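Local coordinates for uncharacterized protein DUF1470 (Jannaschia sp. CCS1, PDB 3H0N) that is of unknown function but possibly acts as a transcription regulator that carries a treble-clef zinc finger, at residues H91-A103 with H113-A127. Residues are numbered along the deposited sequence; the frame is centred on the assembly and turned at random. Where two conformers were deposited one is given.
With NA (sodium ion), chain E; NI (nickel (II) ion), chain C; ACT (acetate ion), chain H; ACT (acetate ion), chain J.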
loop_
_atom_site.group_PDB
_atom_site.type_symbol
_atom_site.label_atom_id
_atom_site.label_comp_id
_atom_site.label_asym_id
_atom_site.label_seq_id
_atom_site.Cartn_x
_atom_site.Cartn_y
_atom_site.Cartn_z
ATOM N N HIS A 91 -6.966 -12.118 -9.854
ATOM C CA HIS A 91 -7.669 -12.028 -11.109
ATOM C C HIS A 91 -8.402 -10.698 -11.246
ATOM O O HIS A 91 -8.428 -10.122 -12.332
ATOM C CB HIS A 91 -8.650 -13.169 -11.244
ATOM C CG HIS A 91 -9.487 -13.091 -12.478
ATOM N ND1 HIS A 91 -10.828 -12.786 -12.439
ATOM C CD2 HIS A 91 -9.173 -13.265 -13.781
ATOM C CE1 HIS A 91 -11.310 -12.795 -13.671
ATOM N NE2 HIS A 91 -10.328 -13.081 -14.501
ATOM N N LEU A 92 -8.974 -10.205 -10.151
ATOM C CA LEU A 92 -9.614 -8.876 -10.174
ATOM C C LEU A 92 -8.620 -7.747 -10.451
ATOM O O LEU A 92 -8.938 -6.809 -11.189
ATOM C CB LEU A 92 -10.388 -8.607 -8.887
ATOM C CG LEU A 92 -11.546 -9.552 -8.621
ATOM C CD1 LEU A 92 -12.048 -9.234 -7.245
ATOM C CD2 LEU A 92 -12.614 -9.384 -9.715
ATOM N N LEU A 93 -7.431 -7.863 -9.877
ATOM C CA LEU A 93 -6.381 -6.861 -10.061
ATOM C C LEU A 93 -5.859 -6.870 -11.506
ATOM O O LEU A 93 -5.515 -5.826 -12.058
ATOM C CB LEU A 93 -5.235 -7.075 -9.051
ATOM C CG LEU A 93 -5.690 -6.756 -7.615
ATOM C CD1 LEU A 93 -4.741 -7.420 -6.603
ATOM C CD2 LEU A 93 -5.845 -5.238 -7.427
ATOM N N ARG A 94 -5.814 -8.049 -12.126
ATOM C CA ARG A 94 -5.467 -8.153 -13.545
ATOM C C ARG A 94 -6.602 -7.609 -14.448
ATOM O O ARG A 94 -6.381 -6.792 -15.356
ATOM C CB ARG A 94 -5.170 -9.591 -13.917
ATOM C CG ARG A 94 -3.798 -10.009 -13.475
ATOM C CD ARG A 94 -3.416 -11.270 -14.228
ATOM N NE ARG A 94 -4.218 -12.377 -13.743
ATOM C CZ ARG A 94 -3.921 -13.105 -12.663
ATOM N NH1 ARG A 94 -2.820 -12.881 -11.970
ATOM N NH2 ARG A 94 -4.710 -14.088 -12.306
ATOM N N LYS A 95 -7.826 -8.002 -14.144
ATOM C CA LYS A 95 -8.976 -7.654 -14.999
ATOM C C LYS A 95 -9.280 -6.168 -15.045
ATOM O O LYS A 95 -9.681 -5.653 -16.083
ATOM C CB LYS A 95 -10.185 -8.432 -14.541
ATOM C CG LYS A 95 -11.454 -8.162 -15.295
ATOM C CD LYS A 95 -12.540 -9.123 -14.826
ATOM C CE LYS A 95 -13.785 -8.970 -15.653
ATOM N NZ LYS A 95 -14.799 -10.025 -15.304
ATOM N N HIS A 96 -9.081 -5.483 -13.923
ATOM C CA HIS A 96 -9.496 -4.100 -13.735
ATOM C C HIS A 96 -8.283 -3.175 -13.578
ATOM O O HIS A 96 -7.225 -3.651 -13.245
ATOM C CB HIS A 96 -10.440 -4.012 -12.555
ATOM C CG HIS A 96 -11.689 -4.786 -12.768
ATOM N ND1 HIS A 96 -12.612 -4.414 -13.715
ATOM C CD2 HIS A 96 -12.124 -5.949 -12.236
ATOM C CE1 HIS A 96 -13.605 -5.291 -13.722
ATOM N NE2 HIS A 96 -13.337 -6.226 -12.830
ATOM N N PRO A 97 -8.454 -1.865 -13.831
ATOM C CA PRO A 97 -7.318 -0.940 -13.785
ATOM C C PRO A 97 -6.834 -0.688 -12.366
ATOM O O PRO A 97 -7.459 0.045 -11.610
ATOM C CB PRO A 97 -7.869 0.342 -14.465
ATOM C CG PRO A 97 -9.120 -0.086 -15.186
ATOM C CD PRO A 97 -9.656 -1.247 -14.439
ATOM N N ALA A 98 -5.655 -1.245 -12.055
ATOM C CA ALA A 98 -5.113 -1.180 -10.716
ATOM C C ALA A 98 -3.766 -0.441 -10.622
ATOM O O ALA A 98 -3.166 -0.425 -9.550
ATOM C CB ALA A 98 -5.020 -2.569 -10.124
ATOM N N THR A 99 -3.365 0.230 -11.711
ATOM C CA THR A 99 -2.170 1.046 -11.679
ATOM C C THR A 99 -2.425 2.193 -10.697
ATOM O O THR A 99 -3.376 2.962 -10.858
ATOM C CB THR A 99 -1.880 1.666 -13.054
ATOM O OG1 THR A 99 -1.665 0.624 -14.024
ATOM C CG2 THR A 99 -0.656 2.629 -13.017
ATOM N N PRO A 100 -1.528 2.362 -9.717
ATOM C CA PRO A 100 -1.710 3.501 -8.812
ATOM C C PRO A 100 -1.376 4.849 -9.423
ATOM O O PRO A 100 -0.573 4.932 -10.363
ATOM C CB PRO A 100 -0.792 3.195 -7.656
ATOM C CG PRO A 100 -0.241 1.864 -7.879
ATOM C CD PRO A 100 -0.447 1.481 -9.289
ATOM N N GLU A 101 -1.950 5.892 -8.847
ATOM C CA GLU A 101 -1.754 7.259 -9.328
ATOM C C GLU A 101 -1.909 8.225 -8.152
ATOM O O GLU A 101 -2.915 8.197 -7.431
ATOM C CB GLU A 101 -2.766 7.580 -10.457
ATOM C CG GLU A 101 -2.568 8.973 -11.061
ATOM C CD GLU A 101 -3.459 9.305 -12.271
ATOM O OE1 GLU A 101 -4.032 8.382 -12.875
ATOM O OE2 GLU A 101 -3.521 10.524 -12.645
ATOM N N LEU A 102 -0.935 9.135 -8.030
ATOM C CA LEU A 102 -1.009 10.240 -7.093
ATOM C C LEU A 102 -1.868 11.357 -7.619
ATOM O O LEU A 102 -1.753 11.732 -8.786
ATOM C CB LEU A 102 0.391 10.779 -6.801
ATOM C CG LEU A 102 1.340 9.888 -6.011
ATOM C CD1 LEU A 102 2.788 10.308 -6.267
ATOM C CD2 LEU A 102 0.984 9.932 -4.520
ATOM N N ALA A 103 -2.671 11.945 -6.737
ATOM C CA ALA A 103 -3.432 13.153 -7.091
ATOM C C ALA A 103 -3.702 13.973 -5.863
ATOM O O ALA A 103 -3.673 13.449 -4.747
ATOM C CB ALA A 103 -4.760 12.760 -7.782
ATOM N N HIS A 113 -3.976 6.903 -5.107
ATOM C CA HIS A 113 -5.166 6.180 -5.552
ATOM C C HIS A 113 -4.736 4.863 -6.114
ATOM O O HIS A 113 -3.765 4.780 -6.835
ATOM C CB HIS A 113 -5.881 6.995 -6.615
ATOM C CG HIS A 113 -6.412 8.284 -6.082
ATOM N ND1 HIS A 113 -7.687 8.400 -5.554
ATOM C CD2 HIS A 113 -5.827 9.499 -5.930
ATOM C CE1 HIS A 113 -7.857 9.642 -5.117
ATOM N NE2 HIS A 113 -6.745 10.329 -5.329
ATOM N N HIS A 114 -5.463 3.794 -5.802
ATOM C CA HIS A 114 -5.129 2.440 -6.250
ATOM C C HIS A 114 -5.866 2.073 -7.521
ATOM O O HIS A 114 -6.410 0.979 -7.670
ATOM C CB HIS A 114 -5.352 1.477 -5.090
ATOM C CG HIS A 114 -4.353 1.693 -4.032
ATOM N ND1 HIS A 114 -4.562 2.542 -2.974
ATOM C CD2 HIS A 114 -3.077 1.276 -3.943
ATOM C CE1 HIS A 114 -3.457 2.595 -2.243
ATOM N NE2 HIS A 114 -2.534 1.831 -2.812
ATOM N N HIS A 115 -5.796 3.023 -8.447
ATOM C CA HIS A 115 -6.406 2.938 -9.773
ATOM C C HIS A 115 -5.975 4.212 -10.500
ATOM O O HIS A 115 -5.688 5.224 -9.864
ATOM C CB HIS A 115 -7.943 2.908 -9.675
ATOM C CG HIS A 115 -8.483 4.121 -8.997
ATOM N ND1 HIS A 115 -8.879 5.238 -9.694
ATOM C CD2 HIS A 115 -8.641 4.421 -7.686
ATOM C CE1 HIS A 115 -9.213 6.185 -8.840
ATOM N NE2 HIS A 115 -9.102 5.698 -7.611
ATOM N N PRO A 116 -6.008 4.202 -11.850
ATOM C CA PRO A 116 -5.831 5.438 -12.608
ATOM C C PRO A 116 -7.051 6.322 -12.495
ATOM O O PRO A 116 -8.155 5.793 -12.360
ATOM C CB PRO A 116 -5.635 4.939 -14.036
ATOM C CG PRO A 116 -6.268 3.647 -14.069
ATOM C CD PRO A 116 -6.162 3.036 -12.708
ATOM N N LEU A 117 -6.900 7.642 -12.549
ATOM C CA LEU A 117 -8.081 8.515 -12.415
ATOM C C LEU A 117 -9.045 8.392 -13.605
ATOM O O LEU A 117 -10.250 8.668 -13.495
ATOM C CB LEU A 117 -7.699 9.969 -12.149
ATOM C CG LEU A 117 -7.523 10.290 -10.654
ATOM C CD1 LEU A 117 -6.600 9.295 -9.954
ATOM C CD2 LEU A 117 -7.048 11.730 -10.469
ATOM N N ASP A 118 -8.574 7.912 -14.752
ATOM C CA ASP A 118 -9.524 7.637 -15.836
ATOM C C ASP A 118 -10.321 6.299 -15.784
ATOM O O ASP A 118 -10.962 5.899 -16.774
ATOM C CB ASP A 118 -8.847 7.851 -17.191
ATOM C CG ASP A 118 -7.939 6.707 -17.599
ATOM O OD1 ASP A 118 -7.536 5.889 -16.752
ATOM O OD2 ASP A 118 -7.618 6.645 -18.801
ATOM N N ALA A 119 -10.325 5.606 -14.655
ATOM C CA ALA A 119 -11.089 4.393 -14.549
ATOM C C ALA A 119 -12.615 4.604 -14.588
ATOM O O ALA A 119 -13.096 5.654 -14.216
ATOM C CB ALA A 119 -10.700 3.656 -13.261
ATOM N N GLU A 120 -13.309 3.607 -15.128
ATOM C CA GLU A 120 -14.739 3.496 -15.036
ATOM C C GLU A 120 -15.090 3.106 -13.596
ATOM O O GLU A 120 -14.267 2.634 -12.831
ATOM C CB GLU A 120 -15.252 2.459 -16.038
ATOM C CG GLU A 120 -14.827 2.690 -17.524
ATOM C CD GLU A 120 -15.314 4.002 -18.141
ATOM O OE1 GLU A 120 -16.164 4.698 -17.546
ATOM O OE2 GLU A 120 -14.866 4.319 -19.264
ATOM N N LEU A 121 -16.346 3.323 -13.235
ATOM C CA LEU A 121 -16.762 3.374 -11.830
ATOM C C LEU A 121 -16.748 2.011 -11.118
ATOM O O LEU A 121 -16.171 1.878 -10.053
ATOM C CB LEU A 121 -18.145 4.062 -11.717
ATOM C CG LEU A 121 -18.605 4.460 -10.302
ATOM C CD1 LEU A 121 -19.534 5.681 -10.320
ATOM C CD2 LEU A 121 -19.291 3.294 -9.622
ATOM N N VAL A 122 -17.403 1.004 -11.688
ATOM C CA VAL A 122 -17.353 -0.337 -11.114
ATOM C C VAL A 122 -15.949 -0.962 -11.218
ATOM O O VAL A 122 -15.453 -1.525 -10.228
ATOM C CB VAL A 122 -18.475 -1.243 -11.656
ATOM C CG1 VAL A 122 -18.273 -2.705 -11.204
ATOM C CG2 VAL A 122 -19.821 -0.739 -11.190
ATOM N N PRO A 123 -15.259 -0.822 -12.356
ATOM C CA PRO A 123 -13.856 -1.276 -12.366
ATOM C C PRO A 123 -12.961 -0.595 -11.339
ATOM O O PRO A 123 -12.126 -1.252 -10.730
ATOM C CB PRO A 123 -13.420 -0.972 -13.796
ATOM C CG PRO A 123 -14.665 -1.156 -14.586
ATOM C CD PRO A 123 -15.743 -0.536 -13.728
HETATM N N MSE A 124 -13.143 0.708 -11.133
HETATM C CA MSE A 124 -12.363 1.436 -10.129
HETATM C C MSE A 124 -12.570 0.846 -8.735
HETATM O O MSE A 124 -11.604 0.574 -8.009
HETATM C CB MSE A 124 -12.713 2.939 -10.096
HETATM C CG MSE A 124 -12.324 3.666 -8.809
HETATM SE SE MSE A 124 -13.118 5.464 -8.854
HETATM C CE MSE A 124 -12.744 6.092 -7.081
ATOM N N TRP A 125 -13.835 0.695 -8.351
ATOM C CA TRP A 125 -14.150 0.186 -7.002
ATOM C C TRP A 125 -13.757 -1.274 -6.850
ATOM O O TRP A 125 -13.324 -1.656 -5.770
ATOM C CB TRP A 125 -15.605 0.495 -6.626
ATOM C CG TRP A 125 -15.728 1.934 -6.229
ATOM C CD1 TRP A 125 -16.213 2.943 -6.968
ATOM C CD2 TRP A 125 -15.194 2.506 -5.035
ATOM N NE1 TRP A 125 -16.062 4.147 -6.281
ATOM C CE2 TRP A 125 -15.425 3.896 -5.096
ATOM C CE3 TRP A 125 -14.556 1.973 -3.916
ATOM C CZ2 TRP A 125 -15.019 4.768 -4.072
ATOM C CZ3 TRP A 125 -14.157 2.846 -2.913
ATOM C CH2 TRP A 125 -14.384 4.205 -2.996
ATOM N N THR A 126 -13.799 -2.053 -7.922
ATOM C CA THR A 126 -13.291 -3.409 -7.899
ATOM C C THR A 126 -11.810 -3.415 -7.586
ATOM O O THR A 126 -11.357 -4.177 -6.718
ATOM C CB THR A 126 -13.576 -4.140 -9.215
ATOM O OG1 THR A 126 -14.991 -4.167 -9.430
ATOM C CG2 THR A 126 -13.061 -5.575 -9.139
ATOM N N ALA A 127 -11.024 -2.571 -8.249
ATOM C CA ALA A 127 -9.596 -2.493 -7.981
ATOM C C ALA A 127 -9.287 -2.013 -6.588
ATOM O O ALA A 127 -8.360 -2.535 -5.934
ATOM C CB ALA A 127 -8.924 -1.555 -9.034
HETATM NA NA NA E . -5.360 -4.666 -14.226
HETATM NI NI NI C . -9.184 6.400 -5.337
HETATM C C ACT H . -7.743 4.260 -2.958
HETATM O O ACT H . -6.722 3.888 -2.321
HETATM O OXT ACT H . -7.762 4.339 -4.224
HETATM C CH3 ACT H . -8.946 4.649 -2.175
HETATM C C ACT J . -4.476 -0.043 -15.973
HETATM O O ACT J . -3.925 -0.356 -14.896
HETATM O OXT ACT J . -5.201 -0.935 -16.511
HETATM C CH3 ACT J . -4.265 1.314 -16.578
HETATM O O HOH W 1 -3.919 -2.933 -13.675
HETATM O O HOH W 2 -5.456 8.646 -15.306
HETATM O O HOH W 3 -6.532 12.943 -4.496
HETATM O O HOH W 4 -3.267 -5.736 -15.175
HETATM O O HOH W 5 -5.829 -3.583 -16.264
#
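Glu101 OE1 accepts from the backbone N of Leu117 at 3.0 Å, nearly straight (N-H...O 166°) and from above the carboxylate plane, and water 2 donates to the same oxygen. With CG anti to the backbone N (chi1 -177°) and the chain extended beyond it, Glu101 reaches across to the type I turn Pro116-Ala119, where Leu117, in one of its two conformers, crosses it at about a right angle and lays CD1 3.9 Å from Glu101 CD. In that conformer the other branch of Leu117, CD2, packs on Ala103 CB. Glu101 and His113 form an antiparallel hydrogen-bonded pair in the two-stranded hairpin 101-104/110-113, each backbone N donating to the other's O. The His113 ring turns an edge to Glu101 O, while ND1 binds nickel at 2.5 Å and NE2 donates to water 3. His115 NE2 is the second nickel ligand, at 2.4 Å; its ND1 donates to Pro116 O, which takes Ala119 N from the opposite face. Beyond the hairpin the chain runs through the turn into helix 121-138, which in this ABATE domain packs against the end of helix 82-95. There Thr126 CB sits over one face of the His96 ring in a CH-pi contact, with Thr126 CG2 3.3 Å from His96 CD2 and Lys95 CG over the other face; Pro123 CB lies 3.5 Å from His96 ND1. Losing the His96 ring to an alanine here would probably leave Thr126 CB without the face it packs on and open a gap beside Pro123, where the chain leaves helix 82-95. Pro97 wedges between Pro116 and Pro123, its CB 3.6 Å from Pro116 CD. The backbone O atoms of Leu93, Arg94 and His96 bind a sodium ion, whose water 1 accepts from Ala98 N.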